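Local coordinates for selenium-binding protein (Sulfolobus tokodaii, PDB 2ECE) that is of unknown function but folds as a beta propeller of the selenium-binding protein family and may bind selenium, at residues Gly376-Ile388 / Val397-Tyr410. Residues are numbered along the deposited sequence; the frame is centred on the assembly and turned at random.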
ATOM      1  N   GLY A 376      14.890  13.916  17.794  1.00 32.99           N
ATOM      2  CA  GLY A 376      14.191  14.305  19.007  1.00 31.35           C
ATOM      3  C   GLY A 376      12.675  14.177  18.978  1.00 31.84           C
ATOM      4  O   GLY A 376      12.040  14.078  20.034  1.00 29.15           O
ATOM      5  N   HIS A 377      12.088  14.169  17.782  1.00 30.00           N
ATOM      6  CA  HIS A 377      10.635  14.077  17.636  1.00 28.75           C
ATOM      7  C   HIS A 377       9.998  12.857  18.292  1.00 28.69           C
ATOM      8  O   HIS A 377      10.491  11.734  18.155  1.00 29.10           O
ATOM      9  CB  HIS A 377      10.248  14.080  16.154  1.00 28.90           C
ATOM     10  CG  HIS A 377      10.894  15.172  15.360  1.00 30.21           C
ATOM     11  ND1 HIS A 377      11.939  14.944  14.488  1.00 29.00           N
ATOM     12  CD2 HIS A 377      10.644  16.502  15.307  1.00 28.33           C
ATOM     13  CE1 HIS A 377      12.303  16.085  13.933  1.00 27.98           C
ATOM     14  NE2 HIS A 377      11.535  17.047  14.414  1.00 30.23           N
ATOM     15  N   LYS A 378       8.896  13.081  19.002  1.00 28.14           N
ATOM     16  CA  LYS A 378       8.167  11.992  19.637  1.00 28.89           C
ATOM     17  C   LYS A 378       7.356  11.338  18.522  1.00 27.92           C
ATOM     18  O   LYS A 378       6.616  12.011  17.801  1.00 27.55           O
ATOM     19  CB  LYS A 378       7.234  12.529  20.727  1.00 30.44           C
ATOM     20  CG  LYS A 378       7.963  13.157  21.910  1.00 33.58           C
ATOM     21  CD  LYS A 378       8.819  12.132  22.644  1.00 36.30           C
ATOM     22  CE  LYS A 378       9.687  12.789  23.717  1.00 37.38           C
ATOM     23  NZ  LYS A 378      10.482  11.777  24.472  1.00 38.59           N
ATOM     24  N   LEU A 379       7.503  10.029  18.375  1.00 27.29           N
ATOM     25  CA  LEU A 379       6.799   9.304  17.320  1.00 26.50           C
ATOM     26  C   LEU A 379       5.661   8.429  17.827  1.00 26.62           C
ATOM     27  O   LEU A 379       5.901   7.413  18.482  1.00 25.49           O
ATOM     28  CB  LEU A 379       7.784   8.417  16.554  1.00 24.55           C
ATOM     29  CG  LEU A 379       9.057   9.064  15.996  1.00 23.53           C
ATOM     30  CD1 LEU A 379       9.919   7.987  15.331  1.00 20.83           C
ATOM     31  CD2 LEU A 379       8.689  10.164  14.999  1.00 22.07           C
ATOM     32  N   THR A 380       4.425   8.815  17.521  1.00 25.12           N
ATOM     33  CA  THR A 380       3.275   8.019  17.920  1.00 24.47           C
ATOM     34  C   THR A 380       3.096   6.933  16.858  1.00 25.61           C
ATOM     35  O   THR A 380       3.614   7.056  15.743  1.00 24.85           O
ATOM     36  CB  THR A 380       1.988   8.868  17.998  1.00 25.37           C
ATOM     37  OG1 THR A 380       1.742   9.496  16.735  1.00 23.97           O
ATOM     38  CG2 THR A 380       2.117   9.931  19.075  1.00 23.51           C
ATOM     39  N   GLY A 381       2.376   5.870  17.198  1.00 24.19           N
ATOM     40  CA  GLY A 381       2.170   4.799  16.242  1.00 25.11           C
ATOM     41  C   GLY A 381       3.468   4.074  15.933  1.00 24.39           C
ATOM     42  O   GLY A 381       4.330   3.929  16.807  1.00 22.38           O
ATOM     43  N   ALA A 382       3.611   3.624  14.688  1.00 23.30           N
ATOM     44  CA  ALA A 382       4.804   2.897  14.262  1.00 21.63           C
ATOM     45  C   ALA A 382       4.857   2.895  12.735  1.00 22.00           C
ATOM     46  O   ALA A 382       3.949   3.404  12.083  1.00 21.38           O
ATOM     47  CB  ALA A 382       4.748   1.474  14.789  1.00 21.58           C
ATOM     48  N   PRO A 383       5.930   2.336  12.147  1.00 22.62           N
ATOM     49  CA  PRO A 383       6.013   2.310  10.681  1.00 21.54           C
ATOM     50  C   PRO A 383       4.846   1.507  10.108  1.00 20.53           C
ATOM     51  O   PRO A 383       4.452   0.485  10.669  1.00 18.79           O
ATOM     52  CB  PRO A 383       7.343   1.619  10.421  1.00 22.50           C
ATOM     53  CG  PRO A 383       8.160   1.974  11.630  1.00 22.11           C
ATOM     54  CD  PRO A 383       7.165   1.796  12.748  1.00 22.06           C
ATOM     55  N   GLN A 384       4.208   2.050   9.081  1.00 19.23           N
ATOM     56  CA  GLN A 384       3.122   1.344   8.419  1.00 16.89           C
ATOM     57  C   GLN A 384       3.415   1.308   6.912  1.00 16.70           C
ATOM     58  O   GLN A 384       4.096   0.405   6.423  1.00 16.62           O
ATOM     59  CB  GLN A 384       1.805   2.046   8.736  1.00 18.13           C
ATOM     60  CG  GLN A 384       0.571   1.171   8.679  1.00 16.73           C
ATOM     61  CD  GLN A 384       0.279   0.658   7.278  1.00 19.42           C
ATOM     62  OE1 GLN A 384       0.839  -0.350   6.843  1.00 18.51           O
ATOM     63  NE2 GLN A 384      -0.592   1.361   6.563  1.00 17.19           N
ATOM     64  N   MET A 385       2.935   2.309   6.186  1.00 16.30           N
ATOM     65  CA  MET A 385       3.179   2.355   4.751  1.00 16.46           C
ATOM     66  C   MET A 385       4.617   2.758   4.468  1.00 17.80           C
ATOM     67  O   MET A 385       5.204   3.566   5.187  1.00 16.34           O
ATOM     68  CB  MET A 385       2.239   3.338   4.045  1.00 18.85           C
ATOM     69  CG  MET A 385       0.833   2.815   3.824  1.00 20.27           C
ATOM     70  SD  MET A 385       0.769   1.130   3.188  1.00 24.59           S
ATOM     71  CE  MET A 385       1.319   1.360   1.483  1.00 24.20           C
ATOM     72  N   LEU A 386       5.176   2.174   3.413  1.00 16.38           N
ATOM     73  CA  LEU A 386       6.543   2.456   2.996  1.00 17.69           C
ATOM     74  C   LEU A 386       6.543   2.761   1.509  1.00 17.54           C
ATOM     75  O   LEU A 386       5.646   2.330   0.777  1.00 18.77           O
ATOM     76  CB  LEU A 386       7.441   1.226   3.200  1.00 16.27           C
ATOM     77  CG  LEU A 386       7.536   0.529   4.555  1.00 13.73           C
ATOM     78  CD1 LEU A 386       8.285  -0.792   4.406  1.00 15.63           C
ATOM     79  CD2 LEU A 386       8.249   1.443   5.539  1.00 17.34           C
ATOM     80  N   GLU A 387       7.538   3.511   1.060  1.00 17.98           N
ATOM     81  CA  GLU A 387       7.676   3.763  -0.367  1.00 17.45           C
ATOM     82  C   GLU A 387       9.151   3.982  -0.650  1.00 19.51           C
ATOM     83  O   GLU A 387       9.850   4.621   0.134  1.00 21.80           O
ATOM     84  CB  GLU A 387       6.851   4.953  -0.830  1.00 17.58           C
ATOM     85  CG  GLU A 387       6.682   4.921  -2.344  1.00 19.33           C
ATOM     86  CD  GLU A 387       6.406   3.511  -2.843  1.00 19.37           C
ATOM     87  OE1 GLU A 387       5.244   3.061  -2.753  1.00 15.76           O
ATOM     88  OE2 GLU A 387       7.362   2.837  -3.305  1.00 18.52           O
ATOM     89  N   ILE A 388       9.624   3.431  -1.761  1.00 19.08           N
ATOM     90  CA  ILE A 388      11.036   3.516  -2.112  1.00 20.66           C
ATOM     91  C   ILE A 388      11.287   4.302  -3.388  1.00 21.67           C
ATOM     92  O   ILE A 388      10.563   4.156  -4.373  1.00 19.77           O
ATOM     93  CB  ILE A 388      11.624   2.109  -2.330  1.00 21.13           C
ATOM     94  CG1 ILE A 388      11.114   1.149  -1.255  1.00 21.16           C
ATOM     95  CG2 ILE A 388      13.145   2.176  -2.312  1.00 24.17           C
ATOM     96  CD1 ILE A 388      11.256  -0.331  -1.633  1.00 16.59           C
ATOM     97  N   VAL A 397       8.535   6.707   5.091  1.00 19.68           N
ATOM     98  CA  VAL A 397       7.705   5.961   6.029  1.00 19.14           C
ATOM     99  C   VAL A 397       6.621   6.799   6.707  1.00 18.49           C
ATOM    100  O   VAL A 397       6.907   7.894   7.198  1.00 18.79           O
ATOM    101  CB  VAL A 397       8.587   5.366   7.152  1.00 19.98           C
ATOM    102  CG1 VAL A 397       7.789   4.368   7.974  1.00 18.55           C
ATOM    103  CG2 VAL A 397       9.845   4.726   6.556  1.00 17.48           C
ATOM    104  N   THR A 398       5.383   6.300   6.718  1.00 16.36           N
ATOM    105  CA  THR A 398       4.283   6.986   7.408  1.00 16.99           C
ATOM    106  C   THR A 398       3.765   6.015   8.483  1.00 16.74           C
ATOM    107  O   THR A 398       4.186   4.856   8.513  1.00 17.70           O
ATOM    108  CB  THR A 398       3.152   7.430   6.456  1.00 15.94           C
ATOM    109  OG1 THR A 398       2.624   6.294   5.756  1.00 16.64           O
ATOM    110  CG2 THR A 398       3.684   8.476   5.473  1.00 18.07           C
ATOM    111  N   ASN A 399       2.831   6.446   9.325  1.00 15.83           N
ATOM    112  CA  ASN A 399       2.440   5.601  10.463  1.00 18.21           C
ATOM    113  C   ASN A 399       1.002   5.193  10.758  1.00 19.09           C
ATOM    114  O   ASN A 399       0.757   4.542  11.779  1.00 20.23           O
ATOM    115  CB  ASN A 399       3.005   6.248  11.726  1.00 17.78           C
ATOM    116  CG  ASN A 399       2.425   7.631  11.969  1.00 21.09           C
ATOM    117  OD1 ASN A 399       2.145   8.374  11.021  1.00 19.32           O
ATOM    118  ND2 ASN A 399       2.245   7.987  13.239  1.00 18.59           N
ATOM    119  N   SER A 400       0.054   5.564   9.908  1.00 19.51           N
ATOM    120  CA  SER A 400      -1.333   5.207  10.153  1.00 19.42           C
ATOM    121  C   SER A 400      -1.775   3.994   9.335  1.00 20.78           C
ATOM    122  O   SER A 400      -1.384   3.843   8.182  1.00 19.60           O
ATOM    123  CB  SER A 400      -2.232   6.401   9.841  1.00 17.88           C
ATOM    124  OG  SER A 400      -3.593   6.036   9.945  1.00 21.31           O
ATOM    125  N   LEU A 401      -2.602   3.141   9.939  1.00 20.36           N
ATOM    126  CA  LEU A 401      -3.101   1.941   9.276  1.00 19.42           C
ATOM    127  C   LEU A 401      -4.556   2.120   8.844  1.00 19.78           C
ATOM    128  O   LEU A 401      -4.895   1.979   7.669  1.00 17.61           O
ATOM    129  CB  LEU A 401      -2.995   0.726  10.214  1.00 18.61           C
ATOM    130  CG  LEU A 401      -3.542  -0.611   9.688  1.00 21.16           C
ATOM    131  CD1 LEU A 401      -2.743  -1.048   8.466  1.00 19.97           C
ATOM    132  CD2 LEU A 401      -3.470  -1.676  10.779  1.00 21.74           C
ATOM    133  N   TYR A 402      -5.412   2.422   9.815  1.00 19.30           N
ATOM    134  CA  TYR A 402      -6.835   2.622   9.568  1.00 19.04           C
ATOM    135  C   TYR A 402      -7.444   3.316  10.800  1.00 20.18           C
ATOM    136  O   TYR A 402      -7.207   2.909  11.936  1.00 20.39           O
ATOM    137  CB  TYR A 402      -7.515   1.269   9.296  1.00 17.75           C
ATOM    138  CG  TYR A 402      -8.966   1.385   8.867  1.00 20.35           C
ATOM    139  CD1 TYR A 402      -9.990   1.478   9.813  1.00 20.37           C
ATOM    140  CD2 TYR A 402      -9.312   1.463   7.516  1.00 18.28           C
ATOM    141  CE1 TYR A 402     -11.324   1.650   9.423  1.00 20.40           C
ATOM    142  CE2 TYR A 402     -10.638   1.634   7.117  1.00 18.73           C
ATOM    143  CZ  TYR A 402     -11.638   1.728   8.076  1.00 19.26           C
ATOM    144  OH  TYR A 402     -12.949   1.902   7.691  1.00 21.52           O
ATOM    145  N   SER A 403      -8.213   4.372  10.557  1.00 19.47           N
ATOM    146  CA  SER A 403      -8.842   5.167  11.613  1.00 22.05           C
ATOM    147  C   SER A 403      -9.143   4.442  12.926  1.00 22.57           C
ATOM    148  O   SER A 403      -8.551   4.746  13.954  1.00 23.77           O
ATOM    149  CB  SER A 403     -10.131   5.804  11.082  1.00 21.52           C
ATOM    150  OG  SER A 403     -11.053   4.811  10.668  1.00 22.54           O
ATOM    151  N   THR A 404     -10.059   3.481  12.887  1.00 23.63           N
ATOM    152  CA  THR A 404     -10.438   2.757  14.092  1.00 23.37           C
ATOM    153  C   THR A 404      -9.411   1.761  14.612  1.00 23.68           C
ATOM    154  O   THR A 404      -9.376   1.484  15.811  1.00 22.67           O
ATOM    155  CB  THR A 404     -11.789   2.050  13.899  1.00 23.42           C
ATOM    156  OG1 THR A 404     -11.771   1.294  12.683  1.00 22.71           O
ATOM    157  CG2 THR A 404     -12.909   3.082  13.836  1.00 21.39           C
ATOM    158  N   TRP A 405      -8.576   1.223  13.728  1.00 22.11           N
ATOM    159  CA  TRP A 405      -7.554   0.286  14.174  1.00 23.09           C
ATOM    160  C   TRP A 405      -6.435   1.058  14.878  1.00 23.05           C
ATOM    161  O   TRP A 405      -5.863   0.574  15.859  1.00 22.83           O
ATOM    162  CB  TRP A 405      -7.004  -0.527  12.989  1.00 21.33           C
ATOM    163  CG  TRP A 405      -8.003  -1.517  12.439  1.00 22.04           C
ATOM    164  CD1 TRP A 405      -9.333  -1.293  12.204  1.00 21.14           C
ATOM    165  CD2 TRP A 405      -7.756  -2.882  12.072  1.00 20.74           C
ATOM    166  NE1 TRP A 405      -9.928  -2.434  11.722  1.00 22.24           N
ATOM    167  CE2 TRP A 405      -8.985  -3.424  11.630  1.00 21.04           C
ATOM    168  CE3 TRP A 405      -6.617  -3.702  12.074  1.00 20.61           C
ATOM    169  CZ2 TRP A 405      -9.110  -4.752  11.192  1.00 20.36           C
ATOM    170  CZ3 TRP A 405      -6.743  -5.028  11.636  1.00 21.01           C
ATOM    171  CH2 TRP A 405      -7.983  -5.535  11.204  1.00 19.38           C
ATOM    172  N   ASP A 406      -6.129   2.259  14.387  1.00 23.39           N
ATOM    173  CA  ASP A 406      -5.093   3.084  15.012  1.00 22.82           C
ATOM    174  C   ASP A 406      -5.491   3.282  16.473  1.00 24.56           C
ATOM    175  O   ASP A 406      -4.690   3.108  17.392  1.00 24.99           O
ATOM    176  CB  ASP A 406      -5.012   4.479  14.378  1.00 21.33           C
ATOM    177  CG  ASP A 406      -4.519   4.462  12.938  1.00 22.06           C
ATOM    178  OD1 ASP A 406      -4.012   3.420  12.474  1.00 18.21           O
ATOM    179  OD2 ASP A 406      -4.637   5.519  12.280  1.00 20.86           O
ATOM    180  N   ASN A 407      -6.751   3.655  16.657  1.00 25.40           N
ATOM    181  CA  ASN A 407      -7.299   3.931  17.973  1.00 27.28           C
ATOM    182  C   ASN A 407      -7.285   2.752  18.938  1.00 27.45           C
ATOM    183  O   ASN A 407      -7.339   2.948  20.150  1.00 30.00           O
ATOM    184  CB  ASN A 407      -8.716   4.485  17.827  1.00 27.03           C
ATOM    185  CG  ASN A 407      -8.741   5.826  17.105  1.00 28.50           C
ATOM    186  OD1 ASN A 407      -7.696   6.458  16.907  1.00 24.82           O
ATOM    187  ND2 ASN A 407      -9.935   6.269  16.711  1.00 27.82           N
ATOM    188  N   GLN A 408      -7.195   1.535  18.416  1.00 26.28           N
ATOM    189  CA  GLN A 408      -7.161   0.356  19.276  1.00 28.27           C
ATOM    190  C   GLN A 408      -5.747   0.020  19.721  1.00 28.99           C
ATOM    191  O   GLN A 408      -5.512  -0.294  20.890  1.00 28.30           O
ATOM    192  CB  GLN A 408      -7.735  -0.858  18.555  1.00 28.10           C
ATOM    193  CG  GLN A 408      -9.210  -0.790  18.278  1.00 29.60           C
ATOM    194  CD  GLN A 408      -9.679  -2.000  17.510  1.00 31.01           C
ATOM    195  OE1 GLN A 408      -9.355  -2.163  16.333  1.00 32.06           O
ATOM    196  NE2 GLN A 408     -10.431  -2.871  18.174  1.00 30.71           N
ATOM    197  N   PHE A 409      -4.805   0.073  18.783  1.00 26.71           N
ATOM    198  CA  PHE A 409      -3.419  -0.242  19.095  1.00 26.46           C
ATOM    199  C   PHE A 409      -2.599   0.928  19.626  1.00 26.22           C
ATOM    200  O   PHE A 409      -1.584   0.727  20.291  1.00 25.93           O
ATOM    201  CB  PHE A 409      -2.730  -0.864  17.876  1.00 24.94           C
ATOM    202  CG  PHE A 409      -3.222  -2.251  17.553  1.00 25.44           C
ATOM    203  CD1 PHE A 409      -4.336  -2.444  16.735  1.00 24.79           C
ATOM    204  CD2 PHE A 409      -2.594  -3.366  18.108  1.00 24.79           C
ATOM    205  CE1 PHE A 409      -4.817  -3.730  16.474  1.00 25.94           C
ATOM    206  CE2 PHE A 409      -3.065  -4.656  17.856  1.00 24.70           C
ATOM    207  CZ  PHE A 409      -4.181  -4.840  17.034  1.00 25.12           C
ATOM    208  N   TYR A 410      -3.035   2.146  19.323  1.00 26.44           N
ATOM    209  CA  TYR A 410      -2.364   3.359  19.792  1.00 26.94           C
ATOM    210  C   TYR A 410      -3.496   4.274  20.248  1.00 28.25           C
ATOM    211  O   TYR A 410      -3.763   5.313  19.642  1.00 28.21           O
ATOM    212  CB  TYR A 410      -1.551   3.998  18.656  1.00 25.39           C
ATOM    213  CG  TYR A 410      -0.365   3.148  18.241  1.00 25.47           C
ATOM    214  CD1 TYR A 410       0.804   3.123  19.005  1.00 22.16           C
ATOM    215  CD2 TYR A 410      -0.447   2.295  17.142  1.00 24.21           C
ATOM    216  CE1 TYR A 410       1.852   2.263  18.690  1.00 22.83           C
ATOM    217  CE2 TYR A 410       0.596   1.430  16.818  1.00 24.78           C
ATOM    218  CZ  TYR A 410       1.739   1.416  17.599  1.00 23.06           C
ATOM    219  OH  TYR A 410       2.750   0.528  17.309  1.00 24.22           O
TER
HETATM  220  O   HOH W   1       0.830   4.330   6.694  1.00 19.36           O
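Gln384 is held to Thr398 and Ser400 by both its backbone and its side chain. Its N donates to Thr398 O over 2.9 Å, in the carbonyl plane, while NE2 reaches Ser400 O at 3.1 Å in a fairly straight bond (161°) lying in the plane of its own amide. With CG trans to the backbone N (chi1 -154°) and the chain bent at chi2, the side chain crosses that of Leu401 at about a right angle, CD resting against Leu401 CD1; OE1 turns to Thr324. A water accepts from Met385 N and donates to Ser400 O and to Thr398 OG1, a hydroxyl also hydrogen-bonded to His445 O. Thr398 N returns a bond of 3.1 Å to Met385 O. These links continue the hairpin of strands 386-388 and 394-398, the first two strands of a four-stranded antiparallel propeller blade, beyond the non-hydrogen-bonded pair Leu386-Val397. Further along, Asn399 ND2 meets Thr380 O at 3.0 Å from above the carbonyl plane, and Trp417 NE1 also donates to that oxygen; the Asn399 amide has a further polar partner in Lys415. Gly381 CA sits over the centre of the ring of Tyr410, the residue just after helix 403-409, in a CH-pi contact 3.4 Å from CA to the centroid; Tyr410 OH lies 3.4 Å from Ala382 CB and bonds to Trp340 O. A leucine in place of Tyr410 would probably leave Gly381 without its aromatic face and Trp340 O without this hydroxyl partner. On the hairpin, Leu386 CD2 packs 3.8 Å from Val397 CG2, and Pro383 CB touches Val397 CG1, with Val345 of the adjacent blade against all three side chains.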